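PDB 4JHM: mandelate racemase / muconate lactonizing enzyme, C-terminal domain protein from Pseudovibrio sp. JE062, which is of unknown function but belongs to the enolase superfamily, combining a mandelate racemase/muconate lactonizing enzyme N-terminal domain with a TIM-barrel-like C-terminal domain. Local coordinates for residues Phe143-Val146 with Glu147-Phe150; Tyr233-Leu236 with Val237-Asp241; Leu42-Glu45 with Asp46-Gly50. All blocks are in the same frame, centred on the assembly; numbering follows the deposited sequence.

Contact 1 of 3, residues Phe143-Val146 with Glu147-Phe150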
loop_
_atom_site.group_PDB
_atom_site.type_symbol
_atom_site.label_atom_id
_atom_site.label_comp_id
_atom_site.label_asym_id
_atom_site.label_seq_id
_atom_site.Cartn_x
_atom_site.Cartn_y
_atom_site.Cartn_z
ATOM N N PHE A 143 -40.871 2.478 -18.351
ATOM C CA PHE A 143 -42.319 2.584 -18.272
ATOM C C PHE A 143 -42.731 3.198 -16.934
ATOM O O PHE A 143 -41.977 3.144 -15.958
ATOM C CB PHE A 143 -42.970 1.217 -18.461
ATOM C CG PHE A 143 -42.609 0.550 -19.760
ATOM C CD1 PHE A 143 -42.958 1.123 -20.970
ATOM C CD2 PHE A 143 -41.929 -0.659 -19.771
ATOM C CE1 PHE A 143 -42.629 0.512 -22.168
ATOM C CE2 PHE A 143 -41.601 -1.279 -20.965
ATOM C CZ PHE A 143 -41.950 -0.690 -22.165
ATOM N N ASP A 144 -43.922 3.791 -16.898
ATOM C CA ASP A 144 -44.411 4.477 -15.701
ATOM C C ASP A 144 -44.789 3.500 -14.587
ATOM O O ASP A 144 -44.581 3.791 -13.409
ATOM C CB ASP A 144 -45.611 5.368 -16.040
ATOM C CG ASP A 144 -45.202 6.689 -16.670
ATOM O OD1 ASP A 144 -44.440 6.670 -17.657
ATOM O OD2 ASP A 144 -45.645 7.750 -16.179
ATOM N N THR A 145 -45.348 2.351 -14.960
ATOM C CA THR A 145 -45.706 1.321 -13.987
ATOM C C THR A 145 -44.976 0.011 -14.258
ATOM O O THR A 145 -44.657 -0.312 -15.401
ATOM C CB THR A 145 -47.218 1.040 -13.986
ATOM O OG1 THR A 145 -47.672 0.841 -15.329
ATOM C CG2 THR A 145 -47.975 2.195 -13.363
ATOM N N VAL A 146 -44.728 -0.741 -13.188
ATOM C CA VAL A 146 -44.029 -2.020 -13.269
ATOM C C VAL A 146 -44.711 -2.996 -14.219
ATOM O O VAL A 146 -44.040 -3.788 -14.883
ATOM C CB VAL A 146 -43.935 -2.690 -11.881
ATOM C CG1 VAL A 146 -43.690 -4.187 -12.017
ATOM C CG2 VAL A 146 -42.846 -2.038 -11.044
ATOM N N GLU A 147 -46.040 -2.940 -14.275
ATOM C CA GLU A 147 -46.828 -3.906 -15.045
ATOM C C GLU A 147 -46.652 -3.724 -16.552
ATOM O O GLU A 147 -46.811 -4.672 -17.317
ATOM C CB GLU A 147 -48.313 -3.813 -14.674
ATOM C CG GLU A 147 -48.650 -4.326 -13.277
ATOM C CD GLU A 147 -48.089 -3.450 -12.167
ATOM O OE1 GLU A 147 -47.908 -2.232 -12.391
ATOM O OE2 GLU A 147 -47.832 -3.980 -11.065
ATOM N N GLU A 148 -46.315 -2.509 -16.972
ATOM C CA GLU A 148 -46.075 -2.223 -18.385
ATOM C C GLU A 148 -44.857 -2.975 -18.921
ATOM O O GLU A 148 -44.709 -3.141 -20.130
ATOM C CB GLU A 148 -45.883 -0.718 -18.600
ATOM C CG GLU A 148 -47.136 0.116 -18.362
ATOM C CD GLU A 148 -46.925 1.591 -18.659
ATOM O OE1 GLU A 148 -46.658 1.933 -19.831
ATOM O OE2 GLU A 148 -47.030 2.411 -17.723
ATOM N N TYR A 149 -43.989 -3.423 -18.017
ATOM C CA TYR A 149 -42.746 -4.084 -18.402
ATOM C C TYR A 149 -42.950 -5.506 -18.919
ATOM O O TYR A 149 -42.171 -5.983 -19.742
ATOM C CB TYR A 149 -41.768 -4.111 -17.220
ATOM C CG TYR A 149 -40.972 -2.834 -17.054
ATOM C CD1 TYR A 149 -41.469 -1.771 -16.313
ATOM C CD2 TYR A 149 -39.721 -2.689 -17.646
ATOM C CE1 TYR A 149 -40.747 -0.601 -16.164
ATOM C CE2 TYR A 149 -38.995 -1.522 -17.506
ATOM C CZ TYR A 149 -39.511 -0.480 -16.762
ATOM O OH TYR A 149 -38.792 0.684 -16.615
ATOM N N PHE A 150 -43.987 -6.184 -18.441
ATOM C CA PHE A 150 -44.146 -7.609 -18.728
ATOM C C PHE A 150 -44.463 -7.894 -20.198
ATOM O O PHE A 150 -43.834 -8.763 -20.804
ATOM C CB PHE A 150 -45.202 -8.238 -17.815
ATOM C CG PHE A 150 -44.927 -8.051 -16.347
ATOM C CD1 PHE A 150 -43.643 -8.167 -15.844
ATOM C CD2 PHE A 150 -45.962 -7.772 -15.466
ATOM C CE1 PHE A 150 -43.394 -7.997 -14.495
ATOM C CE2 PHE A 150 -45.719 -7.604 -14.114
ATOM C CZ PHE A 150 -44.434 -7.718 -13.628
#
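A local contact where a loop leads into helix 149-159 at the protein surface joins Phe143 to Tyr149 and Thr145 to Glu148; the loop follows strand 133-139. The two aromatic rings form an edge-to-face pair, with centroids 4.8 Å apart and planes at 79°. The CD2 edge of Phe143 stands over the centre of the Tyr149 face, and its closest approach is CD2 to Tyr149 CG at 3.6 Å. On the Phe143 ring, the backbone O of Glu148 lies over one face toward the rim. Phe143 N also gives a weak bond to Tyr149 OH, whose stronger partner is His167 O.

This is the lead-in to the helix of a beta-alpha-beta unit: helix 149-159 carries the chain from strand 133-139 to its parallel neighbour 163-167. At this entrance Glu148 reaches back to Thr145. With CG anti to the carbonyl carbon (chi1 -68°) and the chain extended at chi2, its OE2 accepts two bonds from the same threonine. Thr145 OG1 meets the anti lone pair of Glu148 OE2 at 2.9 Å, while Thr145 N approaches that oxygen from above the carboxylate plane at 3.2 Å. The return bond is backbone only, from Glu148 N to Thr145 O at 3.2 Å. One residue on, Tyr149 N bonds to Val146 O. Val146 CG1 packs on Phe150 CZ at 4.0 Å, and Val146, Tyr149 and Phe150 also touch side chains of helix 172-186.

Contact 2 of 3, residues Tyr233-Leu236 with Val237-Asp241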
loop_
_atom_site.group_PDB
_atom_site.type_symbol
_atom_site.label_atom_id
_atom_site.label_comp_id
_atom_site.label_asym_id
_atom_site.label_seq_id
_atom_site.Cartn_x
_atom_site.Cartn_y
_atom_site.Cartn_z
ATOM N N TYR A 233 -17.207 2.581 -6.235
ATOM C CA TYR A 233 -17.045 1.565 -7.268
ATOM C C TYR A 233 -16.078 0.466 -6.796
ATOM O O TYR A 233 -16.356 -0.724 -6.941
ATOM C CB TYR A 233 -16.521 2.197 -8.551
ATOM C CG TYR A 233 -17.583 2.591 -9.552
ATOM C CD1 TYR A 233 -18.056 1.677 -10.479
ATOM C CD2 TYR A 233 -18.091 3.885 -9.594
ATOM C CE1 TYR A 233 -19.018 2.024 -11.406
ATOM C CE2 TYR A 233 -19.053 4.242 -10.525
ATOM C CZ TYR A 233 -19.513 3.304 -11.430
ATOM O OH TYR A 233 -20.471 3.634 -12.367
ATOM N N GLN A 234 -14.949 0.872 -6.226
ATOM C CA GLN A 234 -13.970 -0.076 -5.702
ATOM C C GLN A 234 -14.602 -1.035 -4.702
ATOM O O GLN A 234 -14.292 -2.230 -4.694
ATOM C CB GLN A 234 -12.804 0.659 -5.040
ATOM C CG GLN A 234 -11.853 1.310 -6.031
ATOM C CD GLN A 234 -10.673 1.986 -5.356
ATOM O OE1 GLN A 234 -10.848 2.792 -4.450
ATOM N NE2 GLN A 234 -9.466 1.662 -5.802
ATOM N N ARG A 235 -15.498 -0.504 -3.873
ATOM C CA ARG A 235 -16.109 -1.277 -2.793
ATOM C C ARG A 235 -17.206 -2.213 -3.321
ATOM O O ARG A 235 -17.349 -3.344 -2.849
ATOM C CB ARG A 235 -16.632 -0.321 -1.717
ATOM C CG ARG A 235 -17.741 -0.865 -0.839
ATOM C CD ARG A 235 -18.216 0.186 0.151
ATOM N NE ARG A 235 -17.704 -0.057 1.497
ATOM C CZ ARG A 235 -18.446 -0.498 2.503
ATOM N NH1 ARG A 235 -17.900 -0.702 3.687
ATOM N NH2 ARG A 235 -19.741 -0.737 2.325
ATOM N N LEU A 236 -17.963 -1.761 -4.316
ATOM C CA LEU A 236 -18.919 -2.644 -4.999
ATOM C C LEU A 236 -18.228 -3.842 -5.654
ATOM O O LEU A 236 -18.662 -4.984 -5.493
ATOM C CB LEU A 236 -19.707 -1.876 -6.061
ATOM C CG LEU A 236 -20.810 -0.970 -5.523
ATOM C CD1 LEU A 236 -21.420 -0.156 -6.652
ATOM C CD2 LEU A 236 -21.867 -1.798 -4.812
ATOM N N VAL A 237 -17.159 -3.570 -6.400
ATOM C CA VAL A 237 -16.396 -4.616 -7.076
ATOM C C VAL A 237 -15.645 -5.504 -6.085
ATOM O O VAL A 237 -15.397 -6.680 -6.354
ATOM C CB VAL A 237 -15.386 -4.014 -8.079
ATOM C CG1 VAL A 237 -14.400 -5.067 -8.561
ATOM C CG2 VAL A 237 -16.122 -3.398 -9.261
ATOM N N ALA A 238 -15.283 -4.949 -4.937
ATOM C CA ALA A 238 -14.462 -5.693 -3.988
ATOM C C ALA A 238 -15.301 -6.558 -3.057
ATOM O O ALA A 238 -14.785 -7.499 -2.462
ATOM C CB ALA A 238 -13.592 -4.743 -3.182
ATOM N N ASN A 239 -16.587 -6.244 -2.931
ATOM C CA ASN A 239 -17.437 -6.936 -1.967
ATOM C C ASN A 239 -18.581 -7.749 -2.578
ATOM O O ASN A 239 -19.414 -8.279 -1.846
ATOM C CB ASN A 239 -17.987 -5.947 -0.942
ATOM C CG ASN A 239 -16.936 -5.494 0.046
ATOM O OD1 ASN A 239 -16.791 -6.069 1.122
ATOM N ND2 ASN A 239 -16.185 -4.468 -0.318
ATOM N N THR A 240 -18.619 -7.844 -3.907
ATOM C CA THR A 240 -19.569 -8.717 -4.597
ATOM C C THR A 240 -18.902 -9.355 -5.805
ATOM O O THR A 240 -17.804 -8.970 -6.195
ATOM C CB THR A 240 -20.813 -7.959 -5.106
ATOM O OG1 THR A 240 -20.530 -7.363 -6.381
ATOM C CG2 THR A 240 -21.256 -6.887 -4.114
ATOM N N ASP A 241 -19.584 -10.327 -6.401
ATOM C CA ASP A 241 -19.090 -10.990 -7.603
ATOM C C ASP A 241 -19.853 -10.508 -8.835
ATOM O O ASP A 241 -19.603 -10.947 -9.957
ATOM C CB ASP A 241 -19.208 -12.505 -7.446
ATOM C CG ASP A 241 -18.304 -13.045 -6.353
ATOM O OD1 ASP A 241 -17.327 -12.352 -5.987
ATOM O OD2 ASP A 241 -18.566 -14.161 -5.859
#
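Three donors converge on Arg235 O, and of these the side-chain amide of Asn239 makes the one bond that is not weak. Asn239 ND2 lies 3.0 Å from Arg235 O, with an N-H...O angle of 159°. It arrives in the carbonyl plane on a lone pair, and Arg235 O is itself nearly in the plane of the amide, so both flat groups are well aligned for the bond. The backbone N atoms of Ala238 and Asn239 add weak bonds to the same oxygen. This lies in the C-terminal part of helix 230-239, the helix of the beta-alpha-beta unit that links parallel strands 220-222 and 243-245 of the barrel. The chi1 of Asn239 (-73°) puts CG beside its own backbone N, from where the amide folds back along the helix to the carbonyl four residues earlier.

Regular helical bonding is seen earlier in the helix, where Val237 N meets Tyr233 O at 3.0 Å. Further on it slackens: Ala238 N reaches Gln234 O only weakly, and Thr240 N does the same with Leu236 O.

Toward the barrel, Leu236 touches Ala206 and Met207 of helix 203-215, and Tyr233, Leu236 and Val237 all touch Ile244 of strand 243-245. Other subunits meet the same part of the helix: the guanidinium of Arg235 forms a salt bridge with Asp241 of a third subunit, while Val237 O accepts a bond from Arg235 of a second subunit.

The hydroxyl of Thr240 supplements the weak bond of its own backbone N: Thr240 OG1 donates to Leu236 O at 3.2 Å, tilted 29° from the carbonyl plane.

Contact 3 of 3, residues Leu42-Glu45 with Asp46-Gly50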
loop_
_atom_site.group_PDB
_atom_site.type_symbol
_atom_site.label_atom_id
_atom_site.label_comp_id
_atom_site.label_asym_id
_atom_site.label_seq_id
_atom_site.Cartn_x
_atom_site.Cartn_y
_atom_site.Cartn_z
ATOM N N LEU A 42 -17.766 12.734 -45.213
ATOM C CA LEU A 42 -16.518 13.180 -45.821
ATOM C C LEU A 42 -16.443 12.741 -47.275
ATOM O O LEU A 42 -16.826 11.622 -47.611
ATOM C CB LEU A 42 -15.320 12.606 -45.067
ATOM C CG LEU A 42 -15.192 12.952 -43.584
ATOM C CD1 LEU A 42 -14.084 12.119 -42.957
ATOM C CD2 LEU A 42 -14.929 14.437 -43.380
ATOM N N PHE A 43 -15.939 13.629 -48.127
ATOM C CA PHE A 43 -15.719 13.319 -49.534
ATOM C C PHE A 43 -14.220 13.324 -49.835
ATOM O O PHE A 43 -13.435 13.910 -49.089
ATOM C CB PHE A 43 -16.417 14.349 -50.424
ATOM C CG PHE A 43 -17.921 14.287 -50.378
ATOM C CD1 PHE A 43 -18.620 13.405 -51.190
ATOM C CD2 PHE A 43 -18.638 15.132 -49.545
ATOM C CE1 PHE A 43 -20.004 13.356 -51.162
ATOM C CE2 PHE A 43 -20.021 15.091 -49.516
ATOM C CZ PHE A 43 -20.706 14.205 -50.326
ATOM N N THR A 44 -13.831 12.678 -50.932
ATOM C CA THR A 44 -12.426 12.604 -51.332
ATOM C C THR A 44 -12.228 13.011 -52.796
ATOM O O THR A 44 -13.161 13.462 -53.459
ATOM C CB THR A 44 -11.863 11.185 -51.125
ATOM O OG1 THR A 44 -12.689 10.235 -51.806
ATOM C CG2 THR A 44 -11.816 10.840 -49.648
ATOM N N GLU A 45 -11.002 12.858 -53.288
ATOM C CA GLU A 45 -10.675 13.218 -54.665
ATOM C C GLU A 45 -11.298 12.254 -55.671
ATOM O O GLU A 45 -11.657 12.658 -56.776
ATOM C CB GLU A 45 -9.156 13.253 -54.866
ATOM C CG GLU A 45 -8.444 14.385 -54.138
ATOM C CD GLU A 45 -8.643 15.743 -54.795
ATOM O OE1 GLU A 45 -7.664 16.513 -54.879
ATOM O OE2 GLU A 45 -9.774 16.047 -55.227
ATOM N N ASP A 46 -11.424 10.985 -55.289
ATOM C CA ASP A 46 -11.927 9.960 -56.203
ATOM C C ASP A 46 -13.398 9.615 -55.961
ATOM O O ASP A 46 -13.894 8.597 -56.449
ATOM C CB ASP A 46 -11.069 8.695 -56.113
ATOM C CG ASP A 46 -11.030 8.111 -54.719
ATOM O OD1 ASP A 46 -11.389 8.825 -53.757
ATOM O OD2 ASP A 46 -10.633 6.936 -54.586
ATOM N N GLY A 47 -14.091 10.467 -55.213
ATOM C CA GLY A 47 -15.522 10.292 -54.979
ATOM C C GLY A 47 -15.837 9.334 -53.844
ATOM O O GLY A 47 -17.004 9.069 -53.555
ATOM N N THR A 48 -14.800 8.805 -53.203
ATOM C CA THR A 48 -14.986 7.939 -52.047
ATOM C C THR A 48 -15.470 8.785 -50.876
ATOM O O THR A 48 -14.867 9.813 -50.561
ATOM C CB THR A 48 -13.676 7.221 -51.669
ATOM O OG1 THR A 48 -13.247 6.399 -52.762
ATOM C CG2 THR A 48 -13.866 6.359 -50.424
ATOM N N GLU A 49 -16.561 8.364 -50.240
ATOM C CA GLU A 49 -17.148 9.141 -49.148
ATOM C C GLU A 49 -17.254 8.347 -47.846
ATOM O O GLU A 49 -17.545 7.151 -47.859
ATOM C CB GLU A 49 -18.519 9.698 -49.550
ATOM C CG GLU A 49 -19.637 8.672 -49.644
ATOM C CD GLU A 49 -20.975 9.312 -49.977
ATOM O OE1 GLU A 49 -21.999 8.889 -49.394
ATOM O OE2 GLU A 49 -20.999 10.247 -50.813
ATOM N N GLY A 50 -17.012 9.026 -46.727
ATOM C CA GLY A 50 -17.007 8.388 -45.410
ATOM C C GLY A 50 -18.094 8.928 -44.508
ATOM O O GLY A 50 -18.367 10.127 -44.504
#
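Leu42 and Gly50 form the antiparallel hydrogen-bonded pair that closes a beta-hairpin. Leu42 N binds Gly50 O at 2.8 Å, and Gly50 N returns to Leu42 O at 2.7 Å. Beside this pair, Glu49 CA makes a CA-H...O contact with Leu42 O.

Side-chain polar groups gather inside the turn. Thr44 OG1, placed between the backbone N and the carbonyl carbon (chi1 54°), lies 2.7 Å from Asp46 OD1 and also close to Thr48 O. Thr48 N adds a weak bond to Asp46 OD1. Asp46 OD2 has a salt bridge with Lys118. Gly47, within the reversal, has a positive phi (84°).

Phe43 and Glu49 run side by side in the same direction, the carboxylate of Glu49 near the ring at CE1 and the ring and carboxylate planes 85° apart; that carboxylate forms a salt bridge with Arg41.

Strand 8-16 pairs with strand 34-44 on the side away from strand 50-58, with backbone bonds to Phe43, while helix 100-119 packs against Leu42, Thr44 and Thr48.

All three contacts are local turns or helix ends, far apart in space and in series along the chain. Contact 3 comes first, in the hairpin of the N-terminal domain's antiparallel sheet; contacts 1 and 2 belong to barrel helices. The centres of contacts 1 and 2 are 30 Å apart, with nearest atoms about 19 Å apart. One is near the start of a helix and the other near the end of one, so, as helices run antiparallel to the strands in a TIM barrel, they probably lie toward opposite ends of it. Contact 3 lies 47 Å from contact 1 and 48 Å from contact 2, centre to centre, across the middle of the chain. Of the three, contact 2 alone meets other subunits.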